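Local atomic coordinates of Lon211 (Mycobacterium tuberculosis, PDB entry 6VBK), a protein that forms the N-terminal domain of the ATP-dependent Lon protease, a region that probably helps to recognise protein substrates for degradation. Residues P64-V69 with A98-V103. Numbering follows the deposited sequence.
Sequences PRVLLV and AVVRGV
L68 and V100 reach toward each other tip to tip across the interior of a curled beta-sheet, and their methyl groups make most of this contact. L68 CB stays clear of the facing strand, 5.9 Å from V100 CG2; L68 CG, anti to the carbonyl carbon (chi1 -51°), comes to 4.4 Å from V100 CG2 and carries the fork outward. Of the two branches, CD1 is the nearer: it lies 3.8 Å from V100 CG2 and 4.1 Å from V100 CG1, and so meets both methyls of the valine. CD2, the other branch, comes less close, 4.2 Å from V100 CG2. A leucine suits this place because its branch point sits one carbon further out, letting a methyl bridge strands whose L68 and V100 CA atoms are 9.2 Å apart.

Strands 65-70 and 96-112 are not hydrogen-bonded to each other here; strand 79-88 pairs antiparallel with both, and the sheet bends so that the two meet through side chains, within the Lon substrate-binding domain of the PUA clan. V100 is short and branched at CB, which presents two methyls close to its own strand; it also packs on V30 and L32 of strand 29-33. V66, two residues before L68, adds a looser touch, its CG2 4.4 Å from V100 CG2; beta-branched, it suits a strand, and its compact side chain fits beside L17 and against A47 of helix 38-50.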
loop_
_atom_site.group_PDB
_atom_site.type_symbol
_atom_site.label_atom_id
_atom_site.label_comp_id
_atom_site.label_asym_id
_atom_site.label_seq_id
_atom_site.Cartn_x
_atom_site.Cartn_y
_atom_site.Cartn_z
ATOM N N PRO B 64 10.361 14.352 -12.738
ATOM C CA PRO B 64 10.922 13.671 -11.564
ATOM C C PRO B 64 10.067 13.893 -10.325
ATOM O O PRO B 64 9.500 14.968 -10.120
ATOM C CB PRO B 64 12.307 14.311 -11.414
ATOM C CG PRO B 64 12.627 14.851 -12.777
ATOM C CD PRO B 64 11.313 15.298 -13.340
ATOM N N ARG B 65 9.976 12.856 -9.495
ATOM C CA ARG B 65 9.208 12.895 -8.257
ATOM C C ARG B 65 10.149 12.708 -7.076
ATOM O O ARG B 65 10.902 11.730 -7.025
ATOM C CB ARG B 65 8.120 11.816 -8.250
ATOM C CG ARG B 65 7.016 12.046 -9.269
ATOM C CD ARG B 65 6.295 10.751 -9.609
ATOM N NE ARG B 65 5.751 10.091 -8.427
ATOM C CZ ARG B 65 4.506 10.246 -7.989
ATOM N NH1 ARG B 65 3.667 11.046 -8.634
ATOM N NH2 ARG B 65 4.098 9.604 -6.904
ATOM N N VAL B 66 10.106 13.647 -6.130
ATOM C CA VAL B 66 10.946 13.599 -4.942
ATOM C C VAL B 66 10.062 13.716 -3.709
ATOM O O VAL B 66 8.894 14.105 -3.784
ATOM C CB VAL B 66 12.019 14.709 -4.935
ATOM C CG1 VAL B 66 12.953 14.558 -6.125
ATOM C CG2 VAL B 66 11.364 16.081 -4.936
ATOM N N LEU B 67 10.638 13.374 -2.560
ATOM C CA LEU B 67 9.970 13.511 -1.271
ATOM C C LEU B 67 10.660 14.627 -0.498
ATOM O O LEU B 67 11.781 14.453 -0.008
ATOM C CB LEU B 67 9.993 12.197 -0.492
ATOM C CG LEU B 67 9.130 12.185 0.771
ATOM C CD1 LEU B 67 7.688 12.543 0.443
ATOM C CD2 LEU B 67 9.206 10.836 1.464
ATOM N N LEU B 68 9.991 15.772 -0.398
ATOM C CA LEU B 68 10.531 16.934 0.299
ATOM C C LEU B 68 10.292 16.761 1.794
ATOM O O LEU B 68 9.156 16.885 2.267
ATOM C CB LEU B 68 9.879 18.208 -0.227
ATOM C CG LEU B 68 9.894 18.359 -1.750
ATOM C CD1 LEU B 68 8.874 19.389 -2.191
ATOM C CD2 LEU B 68 11.283 18.735 -2.245
ATOM N N VAL B 69 11.353 16.473 2.537
ATOM C CA VAL B 69 11.271 16.145 3.954
ATOM C C VAL B 69 12.017 17.212 4.747
ATOM O O VAL B 69 13.208 17.436 4.512
ATOM C CB VAL B 69 11.849 14.753 4.258
ATOM C CG1 VAL B 69 11.572 14.372 5.705
ATOM C CG2 VAL B 69 11.279 13.721 3.300
ATOM N N ALA B 98 16.164 24.388 -9.476
ATOM C CA ALA B 98 15.036 23.570 -9.884
ATOM C C ALA B 98 13.779 24.157 -9.264
ATOM O O ALA B 98 13.833 24.797 -8.211
ATOM C CB ALA B 98 15.213 22.105 -9.464
ATOM N N VAL B 99 12.651 23.947 -9.931
ATOM C CA VAL B 99 11.354 24.403 -9.445
ATOM C C VAL B 99 10.534 23.171 -9.097
ATOM O O VAL B 99 10.317 22.301 -9.949
ATOM C CB VAL B 99 10.633 25.279 -10.480
ATOM C CG1 VAL B 99 9.240 25.633 -9.992
ATOM C CG2 VAL B 99 11.439 26.538 -10.752
ATOM N N VAL B 100 10.086 23.094 -7.846
ATOM C CA VAL B 100 9.346 21.941 -7.351
ATOM C C VAL B 100 7.961 22.396 -6.907
ATOM O O VAL B 100 7.793 23.503 -6.381
ATOM C CB VAL B 100 10.092 21.227 -6.202
ATOM C CG1 VAL B 100 10.155 22.105 -4.957
ATOM C CG2 VAL B 100 9.442 19.885 -5.888
ATOM N N ARG B 101 6.970 21.541 -7.141
ATOM C CA ARG B 101 5.592 21.785 -6.741
ATOM C C ARG B 101 5.172 20.716 -5.744
ATOM O O ARG B 101 5.258 19.520 -6.040
ATOM C CB ARG B 101 4.658 21.779 -7.956
ATOM C CG ARG B 101 3.174 21.855 -7.611
ATOM C CD ARG B 101 2.325 21.778 -8.874
ATOM N NE ARG B 101 2.536 20.526 -9.596
ATOM C CZ ARG B 101 1.751 19.459 -9.487
ATOM N NH1 ARG B 101 0.693 19.492 -8.688
ATOM N NH2 ARG B 101 2.020 18.361 -10.179
ATOM N N GLY B 102 4.726 21.148 -4.566
ATOM C CA GLY B 102 4.202 20.216 -3.577
ATOM C C GLY B 102 2.830 19.691 -3.965
ATOM O O GLY B 102 1.914 20.466 -4.255
ATOM N N VAL B 103 2.681 18.368 -3.946
ATOM C CA VAL B 103 1.474 17.699 -4.431
ATOM C C VAL B 103 0.606 17.209 -3.272
ATOM O O VAL B 103 -0.551 17.615 -3.137
ATOM C CB VAL B 103 1.829 16.539 -5.389
ATOM C CG1 VAL B 103 0.570 15.812 -5.877
ATOM C CG2 VAL B 103 2.646 17.041 -6.570
#